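PDB 7B7P: type IV pilus biogenesis protein PilB from Streptococcus sanguinis, which is a bimodular minor pilin with a direct role in adhesion, joining a pilin module to a metal-binding von Willebrand factor A-like domain. Local coordinates for residues N110-Y115 against G123-I128; Q159-V164 against I209-V214; Y319-T324 against G352-K357. All blocks are in the same frame, centred on the assembly; numbering follows the deposited sequence.

Overall arrangement
From the N terminus the chain lays down helix 9-27, against which contact 1 closes a beta hairpin of strands 104-112 and 124-130 in the pilin module. Contact 2 follows in the von Willebrand factor A-like domain: after 44 residues, among them Ser173 of the magnesium site and helix 191-209, the chain returns and sets strand 212-219 beside strand 162-169. Contact 3 then brings the loop after strand 311-314 onto helix 341-358 of the same domain. The three loops run in series, none nested or crossed. Centres of contacts 1 and 2 lie 43 Å apart, those of contacts 2 and 3 26 Å; contacts 1 and 3 sit on opposite sides of the chain's centre.

Contact 1. Residues N110-Y115 against G123-I128; sequences NLTGKY and GIDTAI
Leu111 and Ile124 face each other as an antiparallel hydrogen-bonded pair in the beta hairpin of strands 104-112 and 124-130, two strands of the three-stranded antiparallel sheet on helix 9-27, with 124-130 at its edge within this chain. Leu111 N gives a nearly straight bond to Ile124 O (3.1 Å, 171°), arriving in the carbonyl plane; the return bond from Ile124 N to Leu111 O is 3.2 Å long, its donor well above the carbonyl plane of Leu111. Both side chains leave the same face of the sheet and rest on Met20 of the helix.

Next to this pair the second strand is interrupted at Asp125, and Asn110 reaches over the irregularity. Its CB lies 3.6 Å from Asp125 O; CG, swung anti to the backbone N (chi1 -174°), comes to 3.2 Å from Asp125 O. Farther out the amide divides: OD1 turns back to its own strand, where it accepts a weak bond from Thr112 OG1 (3.4 Å), while ND2 ends beside Asp125 O, too close and at too poor an angle to count as a sound bond. Glu94 of strand 92-101 also borders Asn110.

Thr112 adds its methyl, CG2, 3.8 Å from Ile124 O. Towards the turn Gly123, with its positive phi, packs its backbone directly on the partner strand: CA sends a C-H to Leu111 O at 3.3 Å.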
ATOM      1  N   ASN A 110     -21.404  16.387  15.746  1.00 77.44           N
ATOM      2  CA  ASN A 110     -22.391  17.422  15.493  1.00 80.25           C
ATOM      3  C   ASN A 110     -23.760  16.766  15.598  1.00 81.01           C
ATOM      4  O   ASN A 110     -23.968  15.681  15.048  1.00 83.03           O
ATOM      5  CB  ASN A 110     -22.180  18.060  14.117  1.00 80.79           C
ATOM      6  CG  ASN A 110     -23.101  19.237  13.878  1.00 88.70           C
ATOM      7  OD1 ASN A 110     -24.328  19.097  13.909  1.00 92.84           O
ATOM      8  ND2 ASN A 110     -22.518  20.408  13.638  1.00 90.93           N
ATOM      9  N   LEU A 111     -24.679  17.396  16.329  1.00 76.57           N
ATOM     10  CA  LEU A 111     -26.015  16.822  16.496  1.00 83.61           C
ATOM     11  C   LEU A 111     -26.988  17.985  16.691  1.00 88.34           C
ATOM     12  O   LEU A 111     -27.211  18.442  17.816  1.00 92.20           O
ATOM     13  CB  LEU A 111     -26.071  15.835  17.654  1.00 78.95           C
ATOM     14  CG  LEU A 111     -27.440  15.180  17.860  1.00 84.82           C
ATOM     15  CD1 LEU A 111     -28.007  14.673  16.531  1.00 87.24           C
ATOM     16  CD2 LEU A 111     -27.366  14.064  18.877  1.00 82.75           C
ATOM     17  N   THR A 112     -27.558  18.457  15.584  1.00 86.97           N
ATOM     18  CA  THR A 112     -28.460  19.600  15.651  1.00 95.06           C
ATOM     19  C   THR A 112     -29.830  19.288  15.048  1.00100.87           C
ATOM     20  O   THR A 112     -30.227  18.122  14.938  1.00101.27           O
ATOM     21  CB  THR A 112     -27.846  20.832  14.966  1.00 94.53           C
ATOM     22  OG1 THR A 112     -27.379  20.504  13.649  1.00 92.54           O
ATOM     23  CG2 THR A 112     -26.691  21.388  15.795  1.00 94.38           C
ATOM     24  N   GLY A 113     -30.558  20.334  14.660  1.00104.29           N
ATOM     25  CA  GLY A 113     -31.934  20.218  14.216  1.00105.89           C
ATOM     26  C   GLY A 113     -32.752  21.425  14.639  1.00109.65           C
ATOM     27  O   GLY A 113     -32.554  21.955  15.736  1.00108.30           O
ATOM     28  N   LYS A 114     -33.659  21.884  13.780  1.00111.74           N
ATOM     29  CA  LYS A 114     -34.473  23.054  14.071  1.00115.24           C
ATOM     30  C   LYS A 114     -35.820  22.641  14.653  1.00119.03           C
ATOM     31  O   LYS A 114     -36.404  21.627  14.264  1.00120.38           O
ATOM     32  CB  LYS A 114     -34.668  23.915  12.819  1.00114.36           C
ATOM     33  CG  LYS A 114     -33.487  24.832  12.508  1.00109.53           C
ATOM     34  CD  LYS A 114     -32.749  24.415  11.239  1.00104.34           C
ATOM     35  CE  LYS A 114     -31.314  24.948  11.234  1.00101.72           C
ATOM     36  NZ  LYS A 114     -30.415  24.125  10.379  1.00 95.87           N
ATOM     37  N   TYR A 115     -36.309  23.464  15.579  1.00124.44           N
ATOM     38  CA  TYR A 115     -37.476  23.135  16.407  1.00127.63           C
ATOM     39  C   TYR A 115     -38.760  23.102  15.573  1.00129.40           C
ATOM     40  O   TYR A 115     -39.027  24.061  14.841  1.00128.34           O
ATOM     41  CB  TYR A 115     -37.568  24.186  17.524  1.00125.38           C
ATOM     42  CG  TYR A 115     -38.500  23.866  18.667  1.00127.83           C
ATOM     43  CD1 TYR A 115     -38.442  22.647  19.323  1.00129.67           C
ATOM     44  CD2 TYR A 115     -39.422  24.803  19.107  1.00128.49           C
ATOM     45  CE1 TYR A 115     -39.309  22.351  20.357  1.00131.10           C
ATOM     46  CE2 TYR A 115     -40.279  24.525  20.155  1.00131.48           C
ATOM     47  CZ  TYR A 115     -40.219  23.295  20.779  1.00133.22           C
ATOM     48  OH  TYR A 115     -41.070  22.998  21.823  1.00130.18           O
ATOM     49  N   GLY A 123     -29.106  21.878  19.880  1.00 99.95           N
ATOM     50  CA  GLY A 123     -28.095  20.842  19.925  1.00 96.58           C
ATOM     51  C   GLY A 123     -26.682  21.339  20.141  1.00 93.45           C
ATOM     52  O   GLY A 123     -26.457  22.366  20.785  1.00 90.70           O
ATOM     53  N   ILE A 124     -25.718  20.601  19.604  1.00 90.64           N
ATOM     54  CA  ILE A 124     -24.305  20.890  19.769  1.00 84.00           C
ATOM     55  C   ILE A 124     -23.700  21.048  18.386  1.00 88.92           C
ATOM     56  O   ILE A 124     -23.646  20.081  17.610  1.00 85.35           O
ATOM     57  CB  ILE A 124     -23.589  19.792  20.561  1.00 86.48           C
ATOM     58  CG1 ILE A 124     -24.385  19.470  21.828  1.00 88.31           C
ATOM     59  CG2 ILE A 124     -22.158  20.228  20.899  1.00 78.90           C
ATOM     60  CD1 ILE A 124     -24.891  18.061  21.897  1.00 84.86           C
ATOM     61  N   ASP A 125     -23.242  22.266  18.082  1.00 91.56           N
ATOM     62  CA  ASP A 125     -22.608  22.537  16.794  1.00 92.86           C
ATOM     63  C   ASP A 125     -21.364  21.683  16.609  1.00 87.61           C
ATOM     64  O   ASP A 125     -21.118  21.150  15.519  1.00 92.51           O
ATOM     65  CB  ASP A 125     -22.256  24.027  16.679  1.00 95.13           C
ATOM     66  CG  ASP A 125     -23.316  24.822  15.926  1.00103.64           C
ATOM     67  OD1 ASP A 125     -23.929  24.250  14.992  1.00103.55           O
ATOM     68  OD2 ASP A 125     -23.538  26.011  16.268  1.00 98.22           O
ATOM     69  N   THR A 126     -20.573  21.540  17.661  1.00 78.44           N
ATOM     70  CA  THR A 126     -19.394  20.691  17.581  1.00 83.21           C
ATOM     71  C   THR A 126     -18.900  20.377  18.983  1.00 77.00           C
ATOM     72  O   THR A 126     -18.738  21.284  19.804  1.00 78.52           O
ATOM     73  CB  THR A 126     -18.305  21.362  16.737  1.00 83.89           C
ATOM     74  OG1 THR A 126     -18.642  21.218  15.347  1.00 89.67           O
ATOM     75  CG2 THR A 126     -16.933  20.749  17.007  1.00 74.66           C
ATOM     76  N   ALA A 127     -18.694  19.097  19.273  1.00 74.91           N
ATOM     77  CA  ALA A 127     -18.136  18.661  20.544  1.00 73.00           C
ATOM     78  C   ALA A 127     -16.965  17.730  20.269  1.00 68.81           C
ATOM     79  O   ALA A 127     -17.113  16.742  19.548  1.00 69.04           O
ATOM     80  CB  ALA A 127     -19.195  17.958  21.403  1.00 69.33           C
ATOM     81  N   ILE A 128     -15.809  18.058  20.827  1.00 68.40           N
ATOM     82  CA  ILE A 128     -14.598  17.269  20.656  1.00 68.22           C
ATOM     83  C   ILE A 128     -14.558  16.186  21.724  1.00 67.24           C
ATOM     84  O   ILE A 128     -14.708  16.473  22.917  1.00 71.99           O
ATOM     85  CB  ILE A 128     -13.351  18.161  20.748  1.00 70.52           C
ATOM     86  CG1 ILE A 128     -13.196  18.999  19.485  1.00 71.87           C
ATOM     87  CG2 ILE A 128     -12.093  17.313  21.014  1.00 68.91           C
ATOM     88  CD1 ILE A 128     -12.967  18.190  18.237  1.00 73.26           C
TER

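Contact 2. Residues Q159-V164 against I209-V214; sequences QMNIAV and IGNISV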
ATOM      1  N   GLN A 159      -8.604 -12.150   8.583  1.00121.83           N
ATOM      2  CA  GLN A 159      -8.385 -11.124   7.577  1.00115.85           C
ATOM      3  C   GLN A 159      -8.000 -11.768   6.241  1.00115.19           C
ATOM      4  O   GLN A 159      -7.932 -12.995   6.096  1.00112.71           O
ATOM      5  CB  GLN A 159      -7.321 -10.130   8.050  1.00107.92           C
ATOM      6  CG  GLN A 159      -5.881 -10.670   8.016  1.00108.73           C
ATOM      7  CD  GLN A 159      -5.019 -10.159   9.169  1.00106.32           C
ATOM      8  OE1 GLN A 159      -5.509  -9.968  10.283  1.00110.37           O
ATOM      9  NE2 GLN A 159      -3.729  -9.943   8.904  1.00 97.54           N
ATOM     10  N   MET A 160      -7.745 -10.922   5.247  1.00112.50           N
ATOM     11  CA  MET A 160      -7.352 -11.386   3.932  1.00100.16           C
ATOM     12  C   MET A 160      -5.886 -11.820   3.934  1.00 98.21           C
ATOM     13  O   MET A 160      -5.114 -11.516   4.852  1.00 96.52           O
ATOM     14  CB  MET A 160      -7.603 -10.291   2.905  1.00101.49           C
ATOM     15  CG  MET A 160      -9.082 -10.028   2.662  1.00110.10           C
ATOM     16  SD  MET A 160     -10.194 -11.409   3.062  1.00126.04           S
ATOM     17  CE  MET A 160     -10.644 -11.063   4.770  1.00113.73           C
ATOM     18  N   ASN A 161      -5.513 -12.575   2.907  1.00 92.21           N
ATOM     19  CA  ASN A 161      -4.116 -12.926   2.713  1.00 87.49           C
ATOM     20  C   ASN A 161      -3.429 -11.854   1.877  1.00 83.99           C
ATOM     21  O   ASN A 161      -4.054 -11.184   1.049  1.00 78.14           O
ATOM     22  CB  ASN A 161      -3.984 -14.297   2.049  1.00 88.86           C
ATOM     23  CG  ASN A 161      -4.847 -15.343   2.723  1.00 93.51           C
ATOM     24  OD1 ASN A 161      -4.589 -15.724   3.865  1.00 94.12           O
ATOM     25  ND2 ASN A 161      -5.887 -15.803   2.028  1.00 95.87           N
ATOM     26  N   ILE A 162      -2.133 -11.681   2.123  1.00 81.81           N
ATOM     27  CA  ILE A 162      -1.342 -10.648   1.471  1.00 76.70           C
ATOM     28  C   ILE A 162      -0.059 -11.276   0.949  1.00 74.90           C
ATOM     29  O   ILE A 162       0.656 -11.956   1.694  1.00 74.30           O
ATOM     30  CB  ILE A 162      -1.014  -9.492   2.435  1.00 76.79           C
ATOM     31  CG1 ILE A 162      -2.279  -8.709   2.797  1.00 79.03           C
ATOM     32  CG2 ILE A 162       0.054  -8.597   1.840  1.00 67.32           C
ATOM     33  CD1 ILE A 162      -2.080  -7.728   3.965  1.00 82.43           C
ATOM     34  N   ALA A 163       0.246 -11.030  -0.320  1.00 70.98           N
ATOM     35  CA  ALA A 163       1.504 -11.457  -0.904  1.00 70.08           C
ATOM     36  C   ALA A 163       2.330 -10.235  -1.274  1.00 65.12           C
ATOM     37  O   ALA A 163       1.797  -9.244  -1.777  1.00 65.73           O
ATOM     38  CB  ALA A 163       1.276 -12.329  -2.133  1.00 66.26           C
ATOM     39  N   VAL A 164       3.628 -10.308  -1.001  1.00 59.19           N
ATOM     40  CA  VAL A 164       4.550  -9.221  -1.272  1.00 62.00           C
ATOM     41  C   VAL A 164       5.733  -9.811  -2.009  1.00 65.18           C
ATOM     42  O   VAL A 164       6.402 -10.710  -1.495  1.00 66.87           O
ATOM     43  CB  VAL A 164       5.020  -8.514   0.012  1.00 66.58           C
ATOM     44  CG1 VAL A 164       5.990  -7.395  -0.342  1.00 63.95           C
ATOM     45  CG2 VAL A 164       3.832  -7.976   0.808  1.00 65.20           C
ATOM     46  N   ILE A 209       1.729  -7.813  10.803  1.00 89.72           N
ATOM     47  CA  ILE A 209       0.419  -7.744  10.160  1.00 88.51           C
ATOM     48  C   ILE A 209      -0.281  -9.101  10.188  1.00 93.55           C
ATOM     49  O   ILE A 209      -1.517  -9.168  10.258  1.00 92.06           O
ATOM     50  CB  ILE A 209       0.560  -7.216   8.717  1.00 89.84           C
ATOM     51  CG1 ILE A 209       1.494  -6.002   8.672  1.00 88.99           C
ATOM     52  CG2 ILE A 209      -0.794  -6.853   8.147  1.00 83.07           C
ATOM     53  CD1 ILE A 209       1.482  -5.262   7.351  1.00 78.57           C
ATOM     54  N   GLY A 210       0.483 -10.197  10.142  1.00 91.43           N
ATOM     55  CA  GLY A 210      -0.085 -11.531  10.019  1.00 92.57           C
ATOM     56  C   GLY A 210      -0.717 -11.825   8.668  1.00 91.22           C
ATOM     57  O   GLY A 210      -1.174 -10.907   7.978  1.00 89.29           O
ATOM     58  N   ASN A 211      -0.743 -13.102   8.276  1.00 89.82           N
ATOM     59  CA  ASN A 211      -1.445 -13.545   7.068  1.00 91.70           C
ATOM     60  C   ASN A 211      -0.817 -12.935   5.813  1.00 85.91           C
ATOM     61  O   ASN A 211      -1.498 -12.419   4.920  1.00 81.92           O
ATOM     62  CB  ASN A 211      -2.938 -13.223   7.156  1.00 94.25           C
ATOM     63  CG  ASN A 211      -3.797 -14.456   7.078  1.00 97.30           C
ATOM     64  OD1 ASN A 211      -3.288 -15.585   7.080  1.00102.40           O
ATOM     65  ND2 ASN A 211      -5.110 -14.257   7.002  1.00101.93           N
ATOM     66  N   ILE A 212       0.505 -13.026   5.742  1.00 83.18           N
ATOM     67  CA  ILE A 212       1.276 -12.224   4.812  1.00 81.39           C
ATOM     68  C   ILE A 212       2.480 -13.048   4.380  1.00 81.89           C
ATOM     69  O   ILE A 212       3.295 -13.453   5.216  1.00 82.91           O
ATOM     70  CB  ILE A 212       1.697 -10.884   5.446  1.00 81.25           C
ATOM     71  CG1 ILE A 212       2.692 -10.121   4.576  1.00 79.11           C
ATOM     72  CG2 ILE A 212       2.202 -11.080   6.873  1.00 85.74           C
ATOM     73  CD1 ILE A 212       2.648  -8.616   4.858  1.00 75.30           C
ATOM     74  N   SER A 213       2.564 -13.340   3.086  1.00 77.28           N
ATOM     75  CA  SER A 213       3.672 -14.116   2.558  1.00 78.59           C
ATOM     76  C   SER A 213       4.499 -13.290   1.581  1.00 69.33           C
ATOM     77  O   SER A 213       4.032 -12.311   0.997  1.00 70.65           O
ATOM     78  CB  SER A 213       3.186 -15.416   1.897  1.00 78.34           C
ATOM     79  OG  SER A 213       1.943 -15.221   1.274  1.00 84.22           O
ATOM     80  N   VAL A 214       5.755 -13.687   1.440  1.00 70.85           N
ATOM     81  CA  VAL A 214       6.744 -12.927   0.698  1.00 71.39           C
ATOM     82  C   VAL A 214       7.587 -13.897  -0.123  1.00 73.38           C
ATOM     83  O   VAL A 214       7.728 -15.074   0.224  1.00 71.05           O
ATOM     84  CB  VAL A 214       7.631 -12.088   1.654  1.00 74.10           C
ATOM     85  CG1 VAL A 214       6.785 -11.325   2.675  1.00 71.08           C
ATOM     86  CG2 VAL A 214       8.605 -12.981   2.392  1.00 75.66           C
TER
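Asn211, Ile162 and Gln159 bury more surface here than the other residues. Asn211 lies just beyond the end of helix 191-209, in a left-handed backbone conformation, and its side chain runs past that of Gln159 in the opposite direction with the two amide planes 75° apart. Its CB sits 3.8 Å from Gln159 NE2, its ND2 3.2 Å from Gln159 O. Its own backbone N is taken by Asp234 OD2.

Gln159 is bent at chi2 (-144°), which brings its amide to the C-terminal end of helix 191-209. There NE2 donates to Ile209 O (2.7 Å); the acceptor lies in the amide plane of Gln159, although the nitrogen is tilted from the carbonyl plane of Ile209. The side chain thus ties the segment ahead of strand 162-169 to the last turn of the helix.

Strand 162-169, helix 191-209 and strand 212-219 form a beta-alpha-beta crossover of the von Willebrand factor A-like fold, its two strands parallel and adjacent. Ile162 begins the pairing: its N donates to Asn211 O (3.0 Å) and its O receives Ser213 N almost head-on (2.7 Å). Its CG2 packs against Ile212 CD1 at 4.0 Å on the face that Val164 and Val214 share, and Leu420 of helix 402-424 and Tyr278 of strand 276-283 also touch it. Two residues along from Ile162, Val164 N bonds to Ser213 O at 2.9 Å.

Contact 3. Residues Y319-T324 against G352-K357; sequences YDLSPT and GEVSKK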
ATOM      1  N   TYR A 319       9.864  -6.711 -26.969  1.00 59.59           N
ATOM      2  CA  TYR A 319      10.226  -7.094 -25.621  1.00 57.34           C
ATOM      3  C   TYR A 319       9.874  -8.548 -25.355  1.00 59.46           C
ATOM      4  O   TYR A 319       8.893  -9.079 -25.871  1.00 61.48           O
ATOM      5  CB  TYR A 319       9.563  -6.156 -24.621  1.00 59.80           C
ATOM      6  CG  TYR A 319      10.120  -4.767 -24.816  1.00 59.76           C
ATOM      7  CD1 TYR A 319      11.484  -4.530 -24.697  1.00 56.31           C
ATOM      8  CD2 TYR A 319       9.302  -3.713 -25.165  1.00 55.87           C
ATOM      9  CE1 TYR A 319      12.009  -3.270 -24.913  1.00 55.93           C
ATOM     10  CE2 TYR A 319       9.814  -2.438 -25.380  1.00 55.83           C
ATOM     11  CZ  TYR A 319      11.161  -2.230 -25.254  1.00 57.19           C
ATOM     12  OH  TYR A 319      11.652  -0.978 -25.478  1.00 61.77           O
ATOM     13  N   ASP A 320      10.722  -9.197 -24.567  1.00 58.65           N
ATOM     14  CA  ASP A 320      10.449 -10.521 -24.039  1.00 52.16           C
ATOM     15  C   ASP A 320       9.386 -10.448 -22.957  1.00 59.65           C
ATOM     16  O   ASP A 320       9.689 -10.271 -21.766  1.00 62.02           O
ATOM     17  CB  ASP A 320      11.733 -11.138 -23.476  1.00 53.60           C
ATOM     18  CG  ASP A 320      11.558 -12.591 -23.063  1.00 53.89           C
ATOM     19  OD1 ASP A 320      10.466 -13.163 -23.250  1.00 55.78           O
ATOM     20  OD2 ASP A 320      12.519 -13.153 -22.514  1.00 61.97           O
ATOM     21  N   LEU A 321       8.139 -10.585 -23.372  1.00 59.50           N
ATOM     22  CA  LEU A 321       6.983 -10.636 -22.492  1.00 58.21           C
ATOM     23  C   LEU A 321       6.479 -12.056 -22.254  1.00 54.94           C
ATOM     24  O   LEU A 321       5.311 -12.236 -21.911  1.00 58.37           O
ATOM     25  CB  LEU A 321       5.866  -9.794 -23.087  1.00 57.22           C
ATOM     26  CG  LEU A 321       6.329  -8.387 -23.403  1.00 59.55           C
ATOM     27  CD1 LEU A 321       5.147  -7.618 -24.007  1.00 53.20           C
ATOM     28  CD2 LEU A 321       6.838  -7.735 -22.097  1.00 53.92           C
ATOM     29  N   SER A 322       7.310 -13.068 -22.457  1.00 56.38           N
ATOM     30  CA  SER A 322       6.798 -14.423 -22.330  1.00 60.19           C
ATOM     31  C   SER A 322       6.586 -14.791 -20.853  1.00 62.37           C
ATOM     32  O   SER A 322       7.345 -14.371 -19.980  1.00 61.78           O
ATOM     33  CB  SER A 322       7.758 -15.432 -22.966  1.00 62.24           C
ATOM     34  OG  SER A 322       7.436 -16.744 -22.507  1.00 66.27           O
ATOM     35  N   PRO A 323       5.565 -15.603 -20.558  1.00 64.89           N
ATOM     36  CA  PRO A 323       5.478 -16.195 -19.222  1.00 62.60           C
ATOM     37  C   PRO A 323       6.523 -17.255 -18.992  1.00 68.00           C
ATOM     38  O   PRO A 323       6.681 -17.704 -17.853  1.00 67.37           O
ATOM     39  CB  PRO A 323       4.065 -16.790 -19.187  1.00 64.51           C
ATOM     40  CG  PRO A 323       3.365 -16.240 -20.377  1.00 61.71           C
ATOM     41  CD  PRO A 323       4.410 -15.967 -21.389  1.00 66.11           C
ATOM     42  N   THR A 324       7.244 -17.659 -20.039  1.00 69.75           N
ATOM     43  CA  THR A 324       8.359 -18.589 -19.917  1.00 69.87           C
ATOM     44  C   THR A 324       9.605 -17.776 -19.606  1.00 67.14           C
ATOM     45  O   THR A 324      10.011 -16.916 -20.395  1.00 69.75           O
ATOM     46  CB  THR A 324       8.543 -19.405 -21.207  1.00 76.70           C
ATOM     47  OG1 THR A 324       7.416 -20.275 -21.388  1.00 69.34           O
ATOM     48  CG2 THR A 324       9.818 -20.241 -21.134  1.00 69.34           C
ATOM     49  N   GLY A 352       7.412  -1.010 -18.479  1.00 55.31           N
ATOM     50  CA  GLY A 352       6.023  -0.664 -18.700  1.00 55.86           C
ATOM     51  C   GLY A 352       5.271  -1.749 -19.454  1.00 56.51           C
ATOM     52  O   GLY A 352       4.123  -2.063 -19.126  1.00 53.72           O
ATOM     53  N   GLU A 353       5.904  -2.348 -20.470  1.00 58.45           N
ATOM     54  CA  GLU A 353       5.227  -3.441 -21.174  1.00 59.45           C
ATOM     55  C   GLU A 353       4.987  -4.616 -20.238  1.00 55.44           C
ATOM     56  O   GLU A 353       3.910  -5.214 -20.257  1.00 54.91           O
ATOM     57  CB  GLU A 353       6.023  -3.902 -22.397  1.00 55.92           C
ATOM     58  CG  GLU A 353       6.061  -2.905 -23.508  1.00 63.63           C
ATOM     59  CD  GLU A 353       4.672  -2.360 -23.860  1.00 72.36           C
ATOM     60  OE1 GLU A 353       3.799  -3.157 -24.253  1.00 79.28           O
ATOM     61  OE2 GLU A 353       4.449  -1.135 -23.729  1.00 76.49           O
ATOM     62  N   VAL A 354       5.964  -4.930 -19.376  1.00 51.82           N
ATOM     63  CA  VAL A 354       5.778  -6.018 -18.420  1.00 55.93           C
ATOM     64  C   VAL A 354       4.607  -5.720 -17.492  1.00 53.71           C
ATOM     65  O   VAL A 354       3.764  -6.586 -17.227  1.00 52.68           O
ATOM     66  CB  VAL A 354       7.075  -6.266 -17.628  1.00 57.19           C
ATOM     67  CG1 VAL A 354       6.776  -7.101 -16.398  1.00 51.27           C
ATOM     68  CG2 VAL A 354       8.130  -6.939 -18.511  1.00 51.74           C
ATOM     69  N   SER A 355       4.515  -4.479 -17.018  1.00 56.82           N
ATOM     70  CA  SER A 355       3.449  -4.111 -16.091  1.00 58.60           C
ATOM     71  C   SER A 355       2.074  -4.257 -16.731  1.00 53.29           C
ATOM     72  O   SER A 355       1.131  -4.737 -16.093  1.00 54.72           O
ATOM     73  CB  SER A 355       3.651  -2.671 -15.604  1.00 59.21           C
ATOM     74  OG  SER A 355       2.701  -2.364 -14.593  1.00 62.02           O
ATOM     75  N   LYS A 356       1.940  -3.853 -17.987  1.00 54.40           N
ATOM     76  CA  LYS A 356       0.649  -3.988 -18.659  1.00 59.61           C
ATOM     77  C   LYS A 356       0.248  -5.450 -18.825  1.00 57.96           C
ATOM     78  O   LYS A 356      -0.926  -5.797 -18.704  1.00 66.53           O
ATOM     79  CB  LYS A 356       0.691  -3.285 -20.010  1.00 59.34           C
ATOM     80  CG  LYS A 356       0.473  -1.790 -19.909  1.00 66.06           C
ATOM     81  CD  LYS A 356       1.351  -1.043 -20.873  1.00 68.85           C
ATOM     82  CE  LYS A 356       0.865  -1.199 -22.278  1.00 73.11           C
ATOM     83  NZ  LYS A 356       1.305  -0.010 -23.083  1.00 82.35           N
ATOM     84  N   LYS A 357       1.204  -6.330 -19.086  1.00 59.28           N
ATOM     85  CA  LYS A 357       0.833  -7.720 -19.296  1.00 59.40           C
ATOM     86  C   LYS A 357       0.617  -8.481 -17.987  1.00 61.88           C
ATOM     87  O   LYS A 357      -0.304  -9.301 -17.902  1.00 62.92           O
ATOM     88  CB  LYS A 357       1.892  -8.427 -20.134  1.00 59.32           C
ATOM     89  CG  LYS A 357       1.521  -9.863 -20.442  1.00 60.49           C
ATOM     90  CD  LYS A 357       2.384 -10.464 -21.520  1.00 58.25           C
ATOM     91  CE  LYS A 357       1.839 -11.844 -21.945  1.00 60.72           C
ATOM     92  NZ  LYS A 357       2.632 -12.353 -23.088  1.00 63.98           N
TER
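Leu321 O is held by the extended side chain of Lys357, whose NZ donates to it at 2.9 Å. The ammonium does not use a carbonyl lone pair: it stands above the carbonyl plane, with a C=O...N angle of 140°. CD and CE of the same lysine lie alongside this oxygen, CD at 3.4 Å, and CD also rests on Leu321 CB, so the chain lies along the residue as well as bonding to it. Chi1 of -177° sends the lysine chain away from its own backbone N, and a straight run of methylenes carries NZ across from the helix surface.

The loop between strands 311-314 and 332-335 packs here on helix 341-358, a surface contact of the von Willebrand factor A-like module away from the magnesium site. Leu321 directs its branch at the helix. CD2 touches Val354 CG2 and Glu353 CB, both at 3.9 Å, and CD1 comes near the same Glu353 CB. Val354 continues inward onto Leu262 of helix 258-270. Beside Leu321, the Tyr319 ring meets the aliphatic part of Glu353, CD2 to CG at 3.7 Å; the two side chains run almost perpendicular to one another. The same ring meets that of Tyr350, one helical turn earlier. The carboxylate of Glu353 forms a weak salt bridge with Lys356 NZ.

The loop is folded by its own polar groups: Asp320 OD1 accepts Ser322 N in an Asx turn, and Ser322 OG accepts Thr324 N in an ST turn. Arg331 forms a salt bridge with Asp320 OD2, and Tyr350 OH bonds to Asp320 O.

Between these two segments, therefore, one charged donor on one backbone carbonyl is the sole hydrogen bond, and the rest is mostly carbon packing. As Lys357 is solvent-exposed, water probably competes for its ammonium, whereas Leu321, with the most surface buried by the contact, needs no charged partner for its packing.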